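Local coordinates for putative uncharacterized protein lp_3323 (Lactobacillus plantarum, PDB 3DC7) that is of unknown function but belongs to the GDSL-like lipase/acylhydrolase family and probably hydrolyses ester bonds, as other SGNH hydrolases do, at residues H43-L46 / A47-D51; G62-G66 / S67-A71; A164-A167 / Q168-D172; A192-A195 / I196-D200. All coordinates share one frame; numbering follows the deposited sequence.

Overall arrangement
The four contacts are local ones, spread over a single alpha/beta fold built on a five-stranded parallel sheet. Contact 3, within helix 159-173, is mostly buried; contacts 1, 2 and 4 each have part of their surface open. Contacts 1 and 4 both rest on helix 206-223, whereas contacts 2 and 3 share helix 112-126 as a neighbour and come within about 5 Å of each other at their nearest atoms. Contacts 1 and 3, about 28 Å apart between centres, lie on opposite sides of the chain's centre. A CH-pi contact marks 1, hydroxyl-to-carbonyl bonds recur in 2, 3 and 4, and contacts 3 and 4 also meet neighbouring subunits.

Contact 1 (H43-L46 / A47-D51); sequences HDIL and AADWD
L46 and W50 lie side by side on the last turns of helix 42-50, the crossover helix of a beta-alpha-beta unit joining the parallel strands 24-28 and 56-59. The CB of L46 sits over the face of the six-membered ring of W50, 4.1 Å from its centroid and 13° off the normal, a CH-pi contact. From the same leucine, CD2 reaches W50 CZ2 at 4.1 Å. W50 CG stands beside its own backbone N (chi1 -66°), which keeps the indole back along the helix, next to the previous turn. About a quarter-turn round the helix, I45 and D49 also run side by side, pointing the same way, with I45 CG2 3.8 Å from D49 OD2.

The backbone holds these pairs in step: D49 N bonds to I45 O at 3.1 Å, and W50 N bonds to L46 O at 2.9 Å. After W50 the chain turns in a Schellman motif with D51 at positive phi. Further out, W50 NE1 donates to Q217 OE1 of helix 206-223, F21 meets the indole edge-to-face, and L46 packs on W26 and L216. Over one face of the indole lies the carbonyl oxygen L46 O, 3.1 Å from W50 CG.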
loop_
_atom_site.group_PDB
_atom_site.type_symbol
_atom_site.label_atom_id
_atom_site.label_comp_id
_atom_site.label_asym_id
_atom_site.label_seq_id
_atom_site.Cartn_x
_atom_site.Cartn_y
_atom_site.Cartn_z
ATOM N N HIS A 43 -19.563 2.467 -12.077
ATOM C CA HIS A 43 -20.592 2.555 -11.050
ATOM C C HIS A 43 -21.922 1.924 -11.498
ATOM O O HIS A 43 -22.726 1.528 -10.661
ATOM C CB HIS A 43 -20.774 3.990 -10.561
ATOM C CG HIS A 43 -21.081 4.959 -11.649
ATOM N ND1 HIS A 43 -22.370 5.233 -12.055
ATOM C CD2 HIS A 43 -20.266 5.705 -12.433
ATOM C CE1 HIS A 43 -22.337 6.121 -13.034
ATOM N NE2 HIS A 43 -21.072 6.417 -13.287
ATOM N N ASP A 44 -22.139 1.820 -12.809
ATOM C CA ASP A 44 -23.332 1.165 -13.347
ATOM C C ASP A 44 -23.223 -0.344 -13.140
ATOM O O ASP A 44 -24.201 -1.007 -12.765
ATOM C CB ASP A 44 -23.500 1.488 -14.829
ATOM C CG ASP A 44 -23.922 2.927 -15.071
ATOM O OD1 ASP A 44 -24.708 3.467 -14.263
ATOM O OD2 ASP A 44 -23.477 3.530 -16.074
ATOM N N ILE A 45 -22.020 -0.869 -13.367
ATOM C CA ILE A 45 -21.691 -2.264 -13.035
ATOM C C ILE A 45 -21.896 -2.543 -11.544
ATOM O O ILE A 45 -22.616 -3.469 -11.180
ATOM C CB ILE A 45 -20.254 -2.641 -13.490
ATOM C CG1 ILE A 45 -20.153 -2.539 -15.013
ATOM C CG2 ILE A 45 -19.880 -4.071 -13.023
ATOM C CD1 ILE A 45 -18.758 -2.282 -15.536
ATOM N N LEU A 46 -21.294 -1.726 -10.683
ATOM C CA LEU A 46 -21.397 -1.944 -9.243
ATOM C C LEU A 46 -22.796 -1.733 -8.699
ATOM O O LEU A 46 -23.243 -2.488 -7.839
ATOM C CB LEU A 46 -20.390 -1.087 -8.465
ATOM C CG LEU A 46 -18.929 -1.393 -8.764
ATOM C CD1 LEU A 46 -18.095 -0.240 -8.331
ATOM C CD2 LEU A 46 -18.480 -2.672 -8.100
ATOM N N ALA A 47 -23.488 -0.703 -9.181
ATOM C CA ALA A 47 -24.839 -0.435 -8.696
ATOM C C ALA A 47 -25.767 -1.628 -8.959
ATOM O O ALA A 47 -26.593 -1.963 -8.109
ATOM C CB ALA A 47 -25.408 0.832 -9.311
ATOM N N ALA A 48 -25.607 -2.258 -10.124
ATOM C CA ALA A 48 -26.363 -3.458 -10.497
ATOM C C ALA A 48 -26.018 -4.664 -9.615
ATOM O O ALA A 48 -26.918 -5.331 -9.099
ATOM C CB ALA A 48 -26.151 -3.788 -11.968
ATOM N N ASP A 49 -24.723 -4.923 -9.430
ATOM C CA ASP A 49 -24.244 -6.009 -8.573
ATOM C C ASP A 49 -24.665 -5.846 -7.118
ATOM O O ASP A 49 -24.867 -6.834 -6.414
ATOM C CB ASP A 49 -22.714 -6.104 -8.620
ATOM C CG ASP A 49 -22.188 -6.478 -9.990
ATOM O OD1 ASP A 49 -23.002 -6.822 -10.891
ATOM O OD2 ASP A 49 -20.947 -6.426 -10.173
ATOM N N TRP A 50 -24.770 -4.599 -6.664
ATOM C CA TRP A 50 -25.111 -4.318 -5.274
ATOM C C TRP A 50 -26.616 -4.285 -5.022
ATOM O O TRP A 50 -27.040 -4.266 -3.872
ATOM C CB TRP A 50 -24.504 -2.986 -4.833
ATOM C CG TRP A 50 -23.004 -2.947 -4.780
ATOM C CD1 TRP A 50 -22.144 -4.008 -4.855
ATOM C CD2 TRP A 50 -22.191 -1.783 -4.595
ATOM N NE1 TRP A 50 -20.843 -3.570 -4.752
ATOM C CE2 TRP A 50 -20.847 -2.209 -4.587
ATOM C CE3 TRP A 50 -22.469 -0.417 -4.449
ATOM C CZ2 TRP A 50 -19.781 -1.316 -4.448
ATOM C CZ3 TRP A 50 -21.420 0.459 -4.305
ATOM C CH2 TRP A 50 -20.086 0.006 -4.306
ATOM N N ASP A 51 -27.404 -4.274 -6.099
ATOM C CA ASP A 51 -28.854 -4.053 -6.052
ATOM C C ASP A 51 -29.174 -2.859 -5.167
ATOM O O ASP A 51 -29.829 -2.974 -4.122
ATOM C CB ASP A 51 -29.625 -5.313 -5.617
ATOM C CG ASP A 51 -31.136 -5.193 -5.861
ATOM O OD1 ASP A 51 -31.569 -5.054 -7.038
ATOM O OD2 ASP A 51 -31.894 -5.232 -4.861
#

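Contact 2 (G62-G66 / S67-A71); sequences GSTIG and SRYDA
The side chains of T64 and Y69 slant across each other, with T64 CG2 at the edge of the tyrosine ring, near its plane and 4.1 Å from Y69 CD1. The threonine's other branch does the polar work. Its OG1 lies between its own backbone N and carbonyl carbon (chi1 53°), a setting in which it can serve two backbone groups: it donates to G66 O at 2.7 Å, rising above that carbonyl's plane, and accepts from Y69 N at 3.1 Å. T64 N returns a bond to Y69 O at 2.9 Å, and the two residues are thereby tied in both directions.

S63 faces D70 instead. Its OG, swung trans to the backbone N (chi1 167°), donates to D70 O at 2.9 Å from well above the carbonyl plane. This is the loop that leaves strand 56-59 of the SGNH-hydrolase fold, folded back on itself before A71 takes the N-cap position of helix 72-75. A71 closes in on the loop's other arm, its CB 3.3 Å from G66 O.

Three charged side chains brace the loop from outside. R75 binds both S63 OG and D70 O, while R97 reaches G62 O and makes a cation-pi contact with the ring of Y69. The carboxylate of D94 takes the backbone N atoms of I65 and G66, one on each oxygen.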
loop_
_atom_site.group_PDB
_atom_site.type_symbol
_atom_site.label_atom_id
_atom_site.label_comp_id
_atom_site.label_asym_id
_atom_site.label_seq_id
_atom_site.Cartn_x
_atom_site.Cartn_y
_atom_site.Cartn_z
ATOM N N GLY A 62 -15.336 17.177 -17.435
ATOM C CA GLY A 62 -14.327 18.223 -17.405
ATOM C C GLY A 62 -13.994 18.787 -16.042
ATOM O O GLY A 62 -13.089 19.611 -15.930
ATOM N N SER A 63 -14.702 18.326 -15.011
ATOM C CA SER A 63 -14.597 18.888 -13.666
ATOM C C SER A 63 -13.246 18.616 -12.971
ATOM O O SER A 63 -12.707 17.522 -13.031
ATOM C CB SER A 63 -15.781 18.395 -12.803
ATOM O OG SER A 63 -15.583 18.664 -11.424
ATOM N N THR A 64 -12.717 19.631 -12.300
ATOM C CA THR A 64 -11.486 19.513 -11.532
ATOM C C THR A 64 -11.866 19.437 -10.059
ATOM O O THR A 64 -13.002 19.725 -9.700
ATOM C CB THR A 64 -10.614 20.760 -11.738
ATOM O OG1 THR A 64 -11.398 21.942 -11.447
ATOM C CG2 THR A 64 -10.068 20.810 -13.180
ATOM N N ILE A 65 -10.930 19.037 -9.208
ATOM C CA ILE A 65 -11.140 19.126 -7.756
ATOM C C ILE A 65 -11.025 20.596 -7.333
ATOM O O ILE A 65 -11.820 21.088 -6.531
ATOM C CB ILE A 65 -10.143 18.242 -6.983
ATOM C CG1 ILE A 65 -10.486 16.761 -7.193
ATOM C CG2 ILE A 65 -10.169 18.589 -5.503
ATOM C CD1 ILE A 65 -9.469 15.805 -6.643
ATOM N N GLY A 66 -10.038 21.285 -7.902
ATOM C CA GLY A 66 -9.825 22.704 -7.635
ATOM C C GLY A 66 -10.738 23.647 -8.404
ATOM O O GLY A 66 -11.655 23.216 -9.133
ATOM N N SER A 67 -10.443 24.940 -8.268
ATOM C CA SER A 67 -11.296 26.017 -8.765
ATOM C C SER A 67 -11.552 26.148 -10.275
ATOM O O SER A 67 -12.473 26.872 -10.669
ATOM C CB SER A 67 -10.753 27.347 -8.256
ATOM O OG SER A 67 -9.512 27.632 -8.871
ATOM N N ARG A 68 -10.765 25.464 -11.108
ATOM C CA ARG A 68 -10.716 25.759 -12.546
ATOM C C ARG A 68 -12.011 25.461 -13.289
ATOM O O ARG A 68 -12.448 26.272 -14.111
ATOM C CB ARG A 68 -9.557 25.021 -13.226
ATOM C CG ARG A 68 -8.150 25.516 -12.869
ATOM C CD ARG A 68 -7.673 26.723 -13.674
ATOM N NE ARG A 68 -8.184 26.741 -15.041
ATOM C CZ ARG A 68 -7.437 26.723 -16.139
ATOM N NH1 ARG A 68 -6.112 26.691 -16.063
ATOM N NH2 ARG A 68 -8.024 26.739 -17.323
ATOM N N TYR A 69 -12.617 24.308 -12.990
ATOM C CA TYR A 69 -13.830 23.826 -13.672
ATOM C C TYR A 69 -14.764 23.056 -12.726
ATOM O O TYR A 69 -14.436 21.946 -12.319
ATOM C CB TYR A 69 -13.438 22.897 -14.827
ATOM C CG TYR A 69 -12.673 23.561 -15.939
ATOM C CD1 TYR A 69 -11.286 23.480 -16.008
ATOM C CD2 TYR A 69 -13.343 24.282 -16.926
ATOM C CE1 TYR A 69 -10.573 24.099 -17.051
ATOM C CE2 TYR A 69 -12.648 24.899 -17.958
ATOM C CZ TYR A 69 -11.272 24.803 -18.018
ATOM O OH TYR A 69 -10.618 25.429 -19.053
ATOM N N ASP A 70 -15.927 23.627 -12.404
ATOM C CA ASP A 70 -16.939 22.947 -11.583
ATOM C C ASP A 70 -16.356 22.252 -10.361
ATOM O O ASP A 70 -16.560 21.042 -10.182
ATOM C CB ASP A 70 -17.699 21.904 -12.419
ATOM C CG ASP A 70 -18.621 22.534 -13.439
ATOM O OD1 ASP A 70 -18.389 22.347 -14.662
ATOM O OD2 ASP A 70 -19.578 23.220 -13.014
ATOM N N ALA A 71 -15.630 23.008 -9.535
ATOM C CA ALA A 71 -14.863 22.472 -8.406
ATOM C C ALA A 71 -15.571 21.393 -7.592
ATOM O O ALA A 71 -16.570 21.667 -6.937
ATOM C CB ALA A 71 -14.449 23.608 -7.479
#

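Contact 3 (A164-A167 / Q168-D172); sequences AAIA and QMTAD
T170 reaches back one turn to I166, and the carbonyl oxygen I166 O is gripped twice. T170 N bonds to it at 2.9 Å and T170 OG1 donates to it at 2.7 Å, the two donors arriving from opposite faces of the carbonyl plane. With chi1 at 54°, OG1 lies between the threonine's own N and carbonyl carbon, within reach of I166 O, and CG2 is turned anti to the carbonyl carbon. OG1 also has a weak bond to a bound sulfate, probably from the crystallisation liquor.

The other hydrogen bonds between 164-167 and 168-172 are the regular i to i+4 bonds of an alpha helix. Q168 N to A164 O and M169 N to A165 O are both 2.8 Å and close to straight, whereas A171 N to A167 O is stretched to 3.3 Å. This helix, 159-173, lies in the alpha/beta fold of the SGNH hydrolases, packed against strands 132-136 and 177-179 and against helix 112-126.

Apolar contact is modest. The methyls I166 CG2 and T170 CG2 meet at 4.1 Å on the side where both residues touch H177. Q168 carries its extended chain past the carbonyl of A164, with NE2 4.0 Å from A164 CB. The selenomethionine M169 bends toward M117 of helix 112-126.

Two side-chain hydrogen bonds lead to the surroundings: Q168 OE1 bonds to Y113 OH, and D172 OD1 to Y181 OH of the second subunit.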
loop_
_atom_site.group_PDB
_atom_site.type_symbol
_atom_site.label_atom_id
_atom_site.label_comp_id
_atom_site.label_asym_id
_atom_site.label_seq_id
_atom_site.Cartn_x
_atom_site.Cartn_y
_atom_site.Cartn_z
ATOM N N ALA A 164 0.518 11.946 -6.191
ATOM C CA ALA A 164 1.167 12.010 -4.871
ATOM C C ALA A 164 0.464 12.956 -3.890
ATOM O O ALA A 164 0.380 12.662 -2.688
ATOM C CB ALA A 164 2.640 12.387 -5.007
ATOM N N ALA A 165 -0.048 14.077 -4.403
ATOM C CA ALA A 165 -0.842 15.022 -3.607
ATOM C C ALA A 165 -2.082 14.339 -3.003
ATOM O O ALA A 165 -2.350 14.464 -1.802
ATOM C CB ALA A 165 -1.240 16.248 -4.459
ATOM N N ILE A 166 -2.829 13.618 -3.833
ATOM C CA ILE A 166 -3.963 12.804 -3.372
ATOM C C ILE A 166 -3.555 11.785 -2.290
ATOM O O ILE A 166 -4.197 11.698 -1.227
ATOM C CB ILE A 166 -4.680 12.113 -4.564
ATOM C CG1 ILE A 166 -5.333 13.173 -5.473
ATOM C CG2 ILE A 166 -5.747 11.155 -4.072
ATOM C CD1 ILE A 166 -5.678 12.682 -6.868
ATOM N N ALA A 167 -2.484 11.030 -2.541
ATOM C CA ALA A 167 -2.000 10.078 -1.533
ATOM C C ALA A 167 -1.660 10.791 -0.217
ATOM O O ALA A 167 -2.125 10.367 0.842
ATOM C CB ALA A 167 -0.831 9.284 -2.044
ATOM N N GLN A 168 -0.894 11.885 -0.278
ATOM C CA GLN A 168 -0.533 12.621 0.950
ATOM C C GLN A 168 -1.731 13.220 1.681
ATOM O O GLN A 168 -1.850 13.050 2.893
ATOM C CB GLN A 168 0.486 13.727 0.683
ATOM C CG GLN A 168 1.852 13.240 0.178
ATOM C CD GLN A 168 2.626 14.341 -0.564
ATOM O OE1 GLN A 168 2.361 15.539 -0.381
ATOM N NE2 GLN A 168 3.595 13.931 -1.401
HETATM N N MSE A 169 -2.593 13.923 0.964
HETATM C CA MSE A 169 -3.765 14.574 1.570
HETATM C C MSE A 169 -4.788 13.581 2.110
HETATM O O MSE A 169 -5.312 13.793 3.189
HETATM C CB MSE A 169 -4.461 15.533 0.600
HETATM C CG MSE A 169 -3.650 16.758 0.244
HETATM SE SE MSE A 169 -3.084 17.720 1.842
HETATM C CE MSE A 169 -4.801 18.154 2.634
ATOM N N THR A 170 -5.089 12.514 1.372
ATOM C CA THR A 170 -6.056 11.521 1.881
ATOM C C THR A 170 -5.588 10.894 3.190
ATOM O O THR A 170 -6.402 10.646 4.077
ATOM C CB THR A 170 -6.419 10.424 0.876
ATOM O OG1 THR A 170 -5.234 9.790 0.394
ATOM C CG2 THR A 170 -7.175 11.002 -0.280
ATOM N N ALA A 171 -4.271 10.674 3.298
ATOM C CA ALA A 171 -3.640 10.121 4.486
ATOM C C ALA A 171 -3.944 10.930 5.733
ATOM O O ALA A 171 -4.291 10.364 6.769
ATOM C CB ALA A 171 -2.140 9.997 4.288
ATOM N N ASP A 172 -3.833 12.251 5.625
ATOM C CA ASP A 172 -4.088 13.153 6.749
ATOM C C ASP A 172 -5.533 13.157 7.276
ATOM O O ASP A 172 -5.796 13.637 8.378
ATOM C CB ASP A 172 -3.682 14.569 6.372
ATOM C CG ASP A 172 -2.186 14.747 6.316
ATOM O OD1 ASP A 172 -1.436 13.964 6.949
ATOM O OD2 ASP A 172 -1.756 15.692 5.628
#

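Contact 4 (A192-A195 / I196-D200); sequences AQAA and IYSVD
S198, the first residue past helix 191-197 to leave helical backbone angles, doubles back on A194, so that the last turn ends with one carbonyl oxygen taken by two donors. S198 OG donates to A194 O at 2.6 Å and S198 N bonds to it at 3.0 Å, from opposite faces of the carbonyl plane. The hydroxyl gets there because it lies between the serine's own N and carbonyl carbon (chi1 85°). That same OG accepts from T201 N, and the serine in this way links the helix end to the loop that follows.

One step earlier, Q193 O receives Y197 N at 2.8 Å and a weaker, bent bond from I196 N at 3.1 Å.

Side-chain carbons also make van der Waals contacts with backbone carbonyl oxygens: I196 CG1 lies 3.4 Å from A192 O, and Y197 CD2 comes to 3.6 Å from Q193 O. The apolar contact is that of I196 CG2, which sits over the centre of the Y197 ring, 3.6 Å above its plane.

Beyond S198, D200 OD1 accepts from L202 N and H203 N; the spacing of D200 and H203 is consistent with the DxxH motif of SGNH hydrolases. The carboxamide of Q193 bonds to T187 N through OE1, and its NE2 donates to P128 O of the third subunit, whose T125 and T129 pack on A192, I196 and Y197. Within the chain, N205 ND2 bonds to I196 O, and Y197 rests on A207 and V211 of helix 206-223, which follows this loop.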
loop_
_atom_site.group_PDB
_atom_site.type_symbol
_atom_site.label_atom_id
_atom_site.label_comp_id
_atom_site.label_asym_id
_atom_site.label_seq_id
_atom_site.Cartn_x
_atom_site.Cartn_y
_atom_site.Cartn_z
ATOM N N ALA A 192 -0.927 0.045 -27.411
ATOM C CA ALA A 192 -1.553 -1.279 -27.360
ATOM C C ALA A 192 -2.654 -1.373 -26.293
ATOM O O ALA A 192 -3.686 -2.004 -26.525
ATOM C CB ALA A 192 -0.512 -2.349 -27.142
ATOM N N GLN A 193 -2.438 -0.749 -25.135
ATOM C CA GLN A 193 -3.441 -0.749 -24.056
ATOM C C GLN A 193 -4.483 0.344 -24.217
ATOM O O GLN A 193 -5.659 0.124 -23.929
ATOM C CB GLN A 193 -2.778 -0.648 -22.693
ATOM C CG GLN A 193 -2.082 -1.929 -22.300
ATOM C CD GLN A 193 -1.571 -1.906 -20.890
ATOM O OE1 GLN A 193 -0.941 -0.932 -20.473
ATOM N NE2 GLN A 193 -1.840 -2.973 -20.135
ATOM N N ALA A 194 -4.041 1.525 -24.662
ATOM C CA ALA A 194 -4.947 2.633 -24.995
ATOM C C ALA A 194 -5.974 2.195 -26.043
ATOM O O ALA A 194 -7.157 2.523 -25.940
ATOM C CB ALA A 194 -4.143 3.850 -25.494
ATOM N N ALA A 195 -5.515 1.445 -27.040
ATOM C CA ALA A 195 -6.385 0.901 -28.097
ATOM C C ALA A 195 -7.450 -0.059 -27.553
ATOM O O ALA A 195 -8.572 -0.103 -28.056
ATOM C CB ALA A 195 -5.548 0.199 -29.149
ATOM N N ILE A 196 -7.109 -0.804 -26.509
ATOM C CA ILE A 196 -8.015 -1.830 -25.982
ATOM C C ILE A 196 -8.951 -1.297 -24.901
ATOM O O ILE A 196 -10.123 -1.685 -24.845
ATOM C CB ILE A 196 -7.219 -3.062 -25.452
ATOM C CG1 ILE A 196 -6.535 -3.769 -26.625
ATOM C CG2 ILE A 196 -8.139 -4.039 -24.711
ATOM C CD1 ILE A 196 -5.772 -5.038 -26.227
ATOM N N TYR A 197 -8.429 -0.409 -24.053
ATOM C CA TYR A 197 -9.135 0.001 -22.826
ATOM C C TYR A 197 -9.598 1.452 -22.756
ATOM O O TYR A 197 -10.302 1.828 -21.816
ATOM C CB TYR A 197 -8.261 -0.287 -21.604
ATOM C CG TYR A 197 -8.000 -1.752 -21.403
ATOM C CD1 TYR A 197 -9.042 -2.627 -21.094
ATOM C CD2 TYR A 197 -6.706 -2.270 -21.517
ATOM C CE1 TYR A 197 -8.807 -3.988 -20.902
ATOM C CE2 TYR A 197 -6.463 -3.620 -21.321
ATOM C CZ TYR A 197 -7.522 -4.474 -21.011
ATOM O OH TYR A 197 -7.293 -5.820 -20.827
ATOM N N SER A 198 -9.198 2.261 -23.733
ATOM C CA SER A 198 -9.540 3.666 -23.727
ATOM C C SER A 198 -10.185 4.064 -25.033
ATOM O O SER A 198 -9.975 3.426 -26.065
ATOM C CB SER A 198 -8.308 4.544 -23.487
ATOM O OG SER A 198 -7.630 4.794 -24.708
ATOM N N VAL A 199 -10.955 5.144 -24.979
ATOM C CA VAL A 199 -11.522 5.754 -26.181
ATOM C C VAL A 199 -10.462 6.591 -26.929
ATOM O O VAL A 199 -10.413 6.577 -28.163
ATOM C CB VAL A 199 -12.789 6.620 -25.836
ATOM C CG1 VAL A 199 -13.378 7.288 -27.092
ATOM C CG2 VAL A 199 -13.856 5.773 -25.161
ATOM N N ASP A 200 -9.585 7.270 -26.186
ATOM C CA ASP A 200 -8.817 8.393 -26.729
ATOM C C ASP A 200 -7.534 8.678 -25.941
ATOM O O ASP A 200 -6.994 9.802 -25.996
ATOM C CB ASP A 200 -9.708 9.645 -26.686
ATOM C CG ASP A 200 -10.299 9.878 -25.302
ATOM O OD1 ASP A 200 -9.762 9.308 -24.321
ATOM O OD2 ASP A 200 -11.297 10.613 -25.187
#